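PDB 3OP7: aminotransferase class I and II from Streptococcus suis 89/1591, which probably catalyses the pyridoxal-phosphate-dependent transfer of amino groups between amino acids and keto acids. Local coordinates for residues Ser30-Leu34 against Glu35-Ala39; Pro142-Glu145 against Lys146-Gln149; Glu283-Ala286 against Ile287-Gln290. One frame throughout, in Å; residues are numbered along the deposited sequence. Where two conformers were deposited one is given.

Interaction 1 (Ser30-Leu34 against Glu35-Ala39); sequences SSLTL and EELFA. With SO4 (sulfate ion), chain C.
The carbonyl O of Leu-34 accepts from the backbone N of Phe-38 at 2.8 Å, the shortest hydrogen bond across this turn. The bond is nearly straight, with an N-H...O angle of 165°. The same oxygen lies over one face of the Phe-38 ring, 3.4 Å from CG of Phe-38. Farther out, Leu-34 CG packs on the end of this ring, 3.6 Å from Phe-38 CZ. The two side chains meet at a slant. Phe-48 meets the Phe-38 ring edge-to-face, and Val-262 and Leu-265 of helix 257-268 cover Leu-34, Leu-37 and Phe-38 between them.

The residue before, Thr-33, is the N-cap of helix 34-41. Its OG1 accepts from Glu-36 N at 3.0 Å, with an N-H...O angle of 163°. A chi1 of 64° sets OG1 between the backbone N and the carbonyl carbon, where it can reach the first helical turn. Thr-33 O then takes Leu-37 N at 2.9 Å and begins the regular helical bonding. Thr-33 N is buried and has no partner. Glu-36 turns its carboxylate to Arg-276, a salt bridge through OE2, and not back to Thr-33 N, so the cap is not a capping box. Leu-32 CD2 lies 3.4 Å from Glu-36 CD, and these side chains cross at about a right angle. Leu-32 and Leu-37 flank the cap as a hydrophobic staple, with Leu-32 CD1 4.4 Å from Leu-37 CD1.

At the far end, the extended backbone of Ser-31 to Thr-33 leads to a sulfate, probably from the crystallisation liquor. Ser-31 N donates to sulfate O2 at 3.0 Å. In the conformer given, Ser-31 OG also bonds to the sulfate. The second subunit brings Asn-58 to the same ion, Gln-53 to Glu-35 OE1, and Leu-52 against Leu-34.

Interaction 2 (Pro142-Glu145 against Lys146-Gln149); sequences PDLE and KLRQ. With EDO (1,2-ethanediol), chain J.
Asp-143 O accepts from Leu-147 N at 3.0 Å, Leu-144 O accepts from Arg-148 N, and a weak bond joins Gln-149 N to Glu-145 O, so the chain winds directly into helix 144-150. Asp-143 stands just before this helix and serves it twice.

Its OD1 takes Glu-145 N at 2.9 Å, an Asx turn at the N-cap. The bond is bent, with an N-H...O angle of 138°, and the donor comes from above the carboxylate plane. Its OD2 forms a salt bridge with Lys-146 NZ at 3.1 Å, using the anti lone pair, on the side away from OD1. The two side chains cross at about a right angle. The lysine runs extended as far as CE, then turns at chi4 (89°) to bring NZ back to the aspartate. Glu-135 is a second carboxylate partner of NZ, so the ammonium probably stays charged. Together the two acids tie the helix start to strand 128-135, the neighbour of edge strand 141-142 in the large mixed sheet typical of fold type I aminotransferases.

On the buried side, Leu-144 CD2 meets Leu-147 CD2 at 4.3 Å. Both leucines pack between Trp-132 of the sheet and helix 173-184.

Arg-148 reaches out extended from CG to NE. Leu-144 O lies obliquely to its guanidinium, 3.6 Å from Arg-148 NH1. NE donates to O2 of a 1,2-ethanediol, probably from the crystallisation liquor, at 2.7 Å, and the diol oxygen lies in plane at the guanidinium edge. NH2 makes a salt bridge with Glu-178.

Interaction 3 (Glu283-Ala286 against Ile287-Gln290); sequences ENLA and ILDQ
The carboxylate of Asp-289 has the carbonyl O of Leu-285 over one face, 3.4 Å from Asp-289 CG. Both oxygens of the acid are held elsewhere: OD2 by a salt bridge to Arg-302, and OD1 by the hydroxyl of Tyr-300. Leu-285 CG also approaches the group, 3.9 Å from Asp-289 OD2. The nearness of the carbonyl to a carboxylate would be unfavourable by itself. It is probably offset by that salt bridge and by Asp-289 N, which donates to Leu-285 O at 2.8 Å. A chi1 of -77° turns Asp-289 CG anti to its carbonyl carbon and folds the acid back over the preceding turn.

The amide of Asn-284 is held from outside the helix segment, ND2 by Phe-350 O and OD1 by Gln-354.

Leu-285 CD1 and Leu-288 CD2 touch at 4.1 Å. Ile-287 lays CG1 against the carbonyl of Glu-283, 3.4 Å from its O. Backbone bonds run from Leu-288 N to Asn-284 O (2.9 Å) and from Gln-290 N to Ala-286 O (3.1 Å), while that from Ile-287 N to Glu-283 O is weak. Through the two leucines and Ile-287, this part of the 25-residue helix 270-294 packs on strand 298-300 and helix 354-368, consistent with the small domain of a fold type I aminotransferase.

Interactions 1 and 3 are the nearer pair, with centres 24 Å apart and nearest atoms about 6 Å apart. Helix 270-294 relates them: its Arg-276 holds Ser-30 and Glu-36 of interaction 1, and interaction 3 lies farther along. Ser-30 also hydrogen-bonds to Ala-351, beside Phe-350, which hydrogen-bonds to Asn-284. Interaction 2 lies across the chain's centre from interaction 1, about 43 Å away between centres, and 33 Å from interaction 3. Lys-222 carries the pyridoxal phosphate. Interaction 1 is tied to its neighbourhood through Ser-225, three residues on, and it alone of the three touches the second subunit.

Interaction 1 (Ser30-Leu34 against Glu35-Ala39)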
loop_
_atom_site.group_PDB
_atom_site.type_symbol
_atom_site.label_atom_id
_atom_site.label_comp_id
_atom_site.label_asym_id
_atom_site.label_seq_id
_atom_site.Cartn_x
_atom_site.Cartn_y
_atom_site.Cartn_z
ATOM N N SER A 30 -15.965 -13.480 -9.901
ATOM C CA SER A 30 -17.093 -12.545 -9.684
ATOM C C SER A 30 -17.181 -12.072 -8.242
ATOM O O SER A 30 -17.473 -12.841 -7.335
ATOM C CB SER A 30 -18.421 -13.175 -10.048
ATOM O OG SER A 30 -18.426 -13.542 -11.425
ATOM N N SER A 31 -16.927 -10.782 -8.043
ATOM C CA SER A 31 -16.834 -10.201 -6.708
ATOM C C SER A 31 -18.136 -10.277 -5.912
ATOM O O SER A 31 -19.243 -10.310 -6.481
ATOM C CB SER A 31 -16.441 -8.731 -6.844
ATOM O OG SER A 31 -17.517 -7.994 -7.405
ATOM N N LEU A 32 -17.993 -10.292 -4.609
ATOM C CA LEU A 32 -19.114 -10.258 -3.667
ATOM C C LEU A 32 -19.517 -8.842 -3.380
ATOM O O LEU A 32 -18.663 -7.934 -3.319
ATOM C CB LEU A 32 -18.696 -10.938 -2.356
ATOM C CG LEU A 32 -18.658 -12.483 -2.383
ATOM C CD1 LEU A 32 -17.822 -13.002 -1.147
ATOM C CD2 LEU A 32 -20.053 -13.018 -2.396
ATOM N N THR A 33 -20.797 -8.653 -3.138
ATOM C CA THR A 33 -21.256 -7.470 -2.411
ATOM C C THR A 33 -21.348 -7.790 -0.908
ATOM O O THR A 33 -21.402 -8.948 -0.509
ATOM C CB THR A 33 -22.626 -7.019 -2.847
ATOM O OG1 THR A 33 -23.581 -8.063 -2.530
ATOM C CG2 THR A 33 -22.681 -6.674 -4.373
ATOM N N LEU A 34 -21.408 -6.761 -0.069
ATOM C CA LEU A 34 -21.602 -6.974 1.363
ATOM C C LEU A 34 -22.899 -7.736 1.598
ATOM O O LEU A 34 -22.940 -8.663 2.393
ATOM C CB LEU A 34 -21.594 -5.613 2.098
ATOM C CG LEU A 34 -21.111 -5.614 3.531
ATOM C CD1 LEU A 34 -19.798 -6.393 3.677
ATOM C CD2 LEU A 34 -20.998 -4.146 4.010
ATOM N N GLU A 35 -23.950 -7.358 0.876
ATOM C CA GLU A 35 -25.246 -8.046 0.946
ATOM C C GLU A 35 -25.097 -9.559 0.741
ATOM O O GLU A 35 -25.629 -10.341 1.511
ATOM C CB GLU A 35 -26.181 -7.496 -0.141
ATOM C CG GLU A 35 -27.460 -8.308 -0.389
ATOM C CD GLU A 35 -28.699 -7.697 0.193
ATOM O OE1 GLU A 35 -28.789 -6.444 0.282
ATOM O OE2 GLU A 35 -29.610 -8.496 0.530
ATOM N N GLU A 36 -24.387 -9.945 -0.309
ATOM C CA GLU A 36 -24.169 -11.358 -0.607
ATOM C C GLU A 36 -23.305 -12.011 0.470
ATOM O O GLU A 36 -23.534 -13.168 0.839
ATOM C CB GLU A 36 -23.550 -11.581 -2.013
ATOM C CG GLU A 36 -23.693 -13.041 -2.496
ATOM C CD GLU A 36 -23.054 -13.400 -3.839
ATOM O OE1 GLU A 36 -22.593 -12.509 -4.587
ATOM O OE2 GLU A 36 -23.023 -14.625 -4.133
ATOM N N LEU A 37 -22.293 -11.294 0.964
ATOM C CA LEU A 37 -21.478 -11.842 2.051
ATOM C C LEU A 37 -22.278 -12.060 3.336
ATOM O O LEU A 37 -22.142 -13.111 3.981
ATOM C CB LEU A 37 -20.282 -10.964 2.363
ATOM C CG LEU A 37 -19.326 -11.428 3.460
ATOM C CD1 LEU A 37 -18.728 -12.840 3.182
ATOM C CD2 LEU A 37 -18.206 -10.357 3.708
ATOM N N PHE A 38 -23.159 -11.123 3.675
ATOM C CA PHE A 38 -24.023 -11.317 4.827
ATOM C C PHE A 38 -24.897 -12.551 4.626
ATOM O O PHE A 38 -25.068 -13.355 5.544
ATOM C CB PHE A 38 -24.915 -10.102 5.047
ATOM C CG PHE A 38 -24.187 -8.851 5.515
ATOM C CD1 PHE A 38 -23.114 -8.928 6.374
ATOM C CD2 PHE A 38 -24.659 -7.601 5.160
ATOM C CE1 PHE A 38 -22.504 -7.778 6.834
ATOM C CE2 PHE A 38 -24.042 -6.450 5.618
ATOM C CZ PHE A 38 -22.969 -6.541 6.461
ATOM N N ALA A 39 -25.449 -12.697 3.421
ATOM C CA ALA A 39 -26.350 -13.811 3.125
ATOM C C ALA A 39 -25.660 -15.165 3.228
ATOM O O ALA A 39 -26.182 -16.081 3.859
ATOM C CB ALA A 39 -27.014 -13.648 1.734
HETATM S S SO4 C . -16.896 -8.304 -10.903
HETATM O O1 SO4 C . -18.035 -9.090 -11.334
HETATM O O2 SO4 C . -15.836 -9.112 -10.282
HETATM O O3 SO4 C . -16.291 -7.413 -11.847
HETATM O O4 SO4 C . -17.559 -7.451 -9.960
#

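Interaction 2 (Pro142-Glu145 against Lys146-Gln149)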
loop_
_atom_site.group_PDB
_atom_site.type_symbol
_atom_site.label_atom_id
_atom_site.label_comp_id
_atom_site.label_asym_id
_atom_site.label_seq_id
_atom_site.Cartn_x
_atom_site.Cartn_y
_atom_site.Cartn_z
ATOM N N PRO A 142 8.456 -24.847 -14.624
ATOM C CA PRO A 142 9.882 -24.667 -14.963
ATOM C C PRO A 142 10.641 -25.921 -14.606
ATOM O O PRO A 142 10.056 -26.832 -14.018
ATOM C CB PRO A 142 10.302 -23.530 -14.054
ATOM C CG PRO A 142 9.532 -23.819 -12.813
ATOM C CD PRO A 142 8.176 -24.303 -13.279
ATOM N N ASP A 143 11.901 -26.011 -15.022
ATOM C CA ASP A 143 12.650 -27.262 -14.915
ATOM C C ASP A 143 13.532 -27.179 -13.655
ATOM O O ASP A 143 14.411 -26.345 -13.546
ATOM C CB ASP A 143 13.480 -27.449 -16.191
ATOM C CG ASP A 143 14.288 -28.744 -16.240
ATOM O OD1 ASP A 143 14.301 -29.566 -15.284
ATOM O OD2 ASP A 143 14.951 -28.916 -17.279
ATOM N N LEU A 144 13.283 -28.070 -12.715
ATOM C CA LEU A 144 14.107 -28.162 -11.504
ATOM C C LEU A 144 15.584 -28.405 -11.807
ATOM O O LEU A 144 16.427 -27.863 -11.085
ATOM C CB LEU A 144 13.558 -29.224 -10.583
ATOM C CG LEU A 144 12.216 -28.924 -9.916
ATOM C CD1 LEU A 144 11.571 -30.216 -9.404
ATOM C CD2 LEU A 144 12.417 -27.856 -8.773
ATOM N N GLU A 145 15.918 -29.175 -12.862
ATOM C CA GLU A 145 17.344 -29.299 -13.259
ATOM C C GLU A 145 17.937 -27.941 -13.626
ATOM O O GLU A 145 19.095 -27.669 -13.307
ATOM C CB GLU A 145 17.565 -30.256 -14.437
ATOM C CG GLU A 145 17.182 -31.641 -14.125
ATOM C CD GLU A 145 17.564 -32.618 -15.230
ATOM O OE1 GLU A 145 17.985 -32.162 -16.332
ATOM O OE2 GLU A 145 17.452 -33.834 -14.968
ATOM N N LYS A 146 17.153 -27.076 -14.279
ATOM C CA LYS A 146 17.643 -25.739 -14.613
ATOM C C LYS A 146 17.799 -24.904 -13.388
ATOM O O LYS A 146 18.710 -24.054 -13.295
ATOM C CB LYS A 146 16.773 -25.051 -15.668
ATOM C CG LYS A 146 16.958 -25.787 -17.004
ATOM C CD LYS A 146 16.409 -25.086 -18.251
ATOM C CE LYS A 146 16.502 -26.006 -19.464
ATOM N NZ LYS A 146 15.283 -26.838 -19.614
ATOM N N LEU A 147 16.913 -25.102 -12.421
ATOM C CA LEU A 147 17.081 -24.378 -11.158
ATOM C C LEU A 147 18.409 -24.721 -10.489
ATOM O O LEU A 147 19.078 -23.837 -9.923
ATOM C CB LEU A 147 15.957 -24.659 -10.195
ATOM C CG LEU A 147 16.011 -23.888 -8.859
ATOM C CD1 LEU A 147 15.998 -22.348 -9.006
ATOM C CD2 LEU A 147 14.854 -24.350 -7.967
ATOM N N ARG A 148 18.779 -25.999 -10.525
ATOM C CA ARG A 148 20.067 -26.429 -9.982
ATOM C C ARG A 148 21.246 -25.750 -10.692
ATOM O O ARG A 148 22.291 -25.605 -10.080
ATOM C CB ARG A 148 20.201 -27.947 -9.998
ATOM C CG ARG A 148 19.262 -28.645 -9.046
ATOM C CD ARG A 148 19.529 -30.144 -8.989
ATOM N NE ARG A 148 18.509 -30.806 -8.201
ATOM C CZ ARG A 148 17.355 -31.233 -8.681
ATOM N NH1 ARG A 148 17.115 -31.252 -9.993
ATOM N NH2 ARG A 148 16.471 -31.750 -7.854
ATOM N N GLN A 149 21.079 -25.346 -11.950
ATOM C CA GLN A 149 22.124 -24.645 -12.705
ATOM C C GLN A 149 22.164 -23.153 -12.354
ATOM O O GLN A 149 23.245 -22.514 -12.377
ATOM C CB GLN A 149 21.918 -24.813 -14.219
ATOM C CG GLN A 149 21.976 -26.226 -14.737
ATOM C CD GLN A 149 21.717 -26.280 -16.220
ATOM O OE1 GLN A 149 21.012 -25.424 -16.763
ATOM N NE2 GLN A 149 22.293 -27.263 -16.892
HETATM C C1 EDO J . 20.472 -30.890 -3.496
HETATM O O1 EDO J . 19.327 -31.296 -2.709
HETATM C C2 EDO J . 20.443 -31.585 -4.860
HETATM O O2 EDO J . 19.885 -30.785 -5.916
#

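Interaction 3 (Glu283-Ala286 against Ile287-Gln290)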
loop_
_atom_site.group_PDB
_atom_site.type_symbol
_atom_site.label_atom_id
_atom_site.label_comp_id
_atom_site.label_asym_id
_atom_site.label_seq_id
_atom_site.Cartn_x
_atom_site.Cartn_y
_atom_site.Cartn_z
ATOM N N GLU A 283 -18.222 -24.528 -13.523
ATOM C CA GLU A 283 -19.174 -24.279 -14.607
ATOM C C GLU A 283 -18.582 -23.432 -15.742
ATOM O O GLU A 283 -18.830 -23.714 -16.924
ATOM C CB GLU A 283 -20.435 -23.619 -14.042
ATOM C CG GLU A 283 -21.210 -24.579 -13.158
ATOM C CD GLU A 283 -22.450 -23.965 -12.527
ATOM O OE1 GLU A 283 -23.012 -22.994 -13.102
ATOM O OE2 GLU A 283 -22.868 -24.472 -11.455
ATOM N N ASN A 284 -17.818 -22.386 -15.392
ATOM C CA ASN A 284 -17.216 -21.527 -16.409
ATOM C C ASN A 284 -16.027 -22.197 -17.081
ATOM O O ASN A 284 -15.864 -22.108 -18.317
ATOM C CB ASN A 284 -16.850 -20.166 -15.838
ATOM C CG ASN A 284 -18.046 -19.352 -15.533
ATOM O OD1 ASN A 284 -19.142 -19.888 -15.417
ATOM N ND2 ASN A 284 -17.872 -18.029 -15.430
ATOM N N LEU A 285 -15.265 -22.976 -16.320
ATOM C CA LEU A 285 -14.179 -23.740 -16.928
ATOM C C LEU A 285 -14.731 -24.766 -17.919
ATOM O O LEU A 285 -14.132 -24.975 -18.989
ATOM C CB LEU A 285 -13.284 -24.391 -15.880
ATOM C CG LEU A 285 -11.975 -25.015 -16.368
ATOM C CD1 LEU A 285 -11.218 -24.142 -17.373
ATOM C CD2 LEU A 285 -11.127 -25.353 -15.198
ATOM N N ALA A 286 -15.853 -25.418 -17.596
ATOM C CA ALA A 286 -16.443 -26.393 -18.546
ATOM C C ALA A 286 -16.856 -25.720 -19.862
ATOM O O ALA A 286 -16.729 -26.295 -20.925
ATOM C CB ALA A 286 -17.633 -27.160 -17.932
ATOM N N ILE A 287 -17.326 -24.484 -19.773
ATOM C CA ILE A 287 -17.700 -23.697 -20.948
ATOM C C ILE A 287 -16.458 -23.367 -21.790
ATOM O O ILE A 287 -16.470 -23.534 -23.033
ATOM C CB ILE A 287 -18.441 -22.414 -20.516
ATOM C CG1 ILE A 287 -19.842 -22.767 -20.020
ATOM C CG2 ILE A 287 -18.546 -21.408 -21.655
ATOM C CD1 ILE A 287 -20.518 -21.602 -19.341
ATOM N N LEU A 288 -15.400 -22.912 -21.114
ATOM C CA LEU A 288 -14.117 -22.632 -21.744
ATOM C C LEU A 288 -13.531 -23.876 -22.417
ATOM O O LEU A 288 -13.085 -23.790 -23.581
ATOM C CB LEU A 288 -13.116 -22.076 -20.725
ATOM C CG LEU A 288 -11.775 -21.589 -21.273
ATOM C CD1 LEU A 288 -11.985 -20.474 -22.315
ATOM C CD2 LEU A 288 -10.911 -21.145 -20.089
ATOM N N ASP A 289 -13.539 -25.011 -21.704
ATOM C CA ASP A 289 -13.031 -26.296 -22.255
ATOM C C ASP A 289 -13.709 -26.718 -23.529
ATOM O O ASP A 289 -13.035 -27.103 -24.479
ATOM C CB ASP A 289 -13.141 -27.440 -21.232
ATOM C CG ASP A 289 -12.043 -27.376 -20.141
ATOM O OD1 ASP A 289 -10.917 -26.889 -20.420
ATOM O OD2 ASP A 289 -12.321 -27.808 -18.999
ATOM N N GLN A 290 -15.041 -26.676 -23.516
ATOM C CA GLN A 290 -15.872 -27.004 -24.693
ATOM C C GLN A 290 -15.508 -26.096 -25.877
ATOM O O GLN A 290 -15.291 -26.571 -27.005
ATOM C CB GLN A 290 -17.354 -26.834 -24.311
ATOM C CG GLN A 290 -18.383 -27.340 -25.356
ATOM C CD GLN A 290 -19.815 -26.932 -25.005
ATOM O OE1 GLN A 290 -20.047 -25.973 -24.240
ATOM N NE2 GLN A 290 -20.777 -27.640 -25.560
#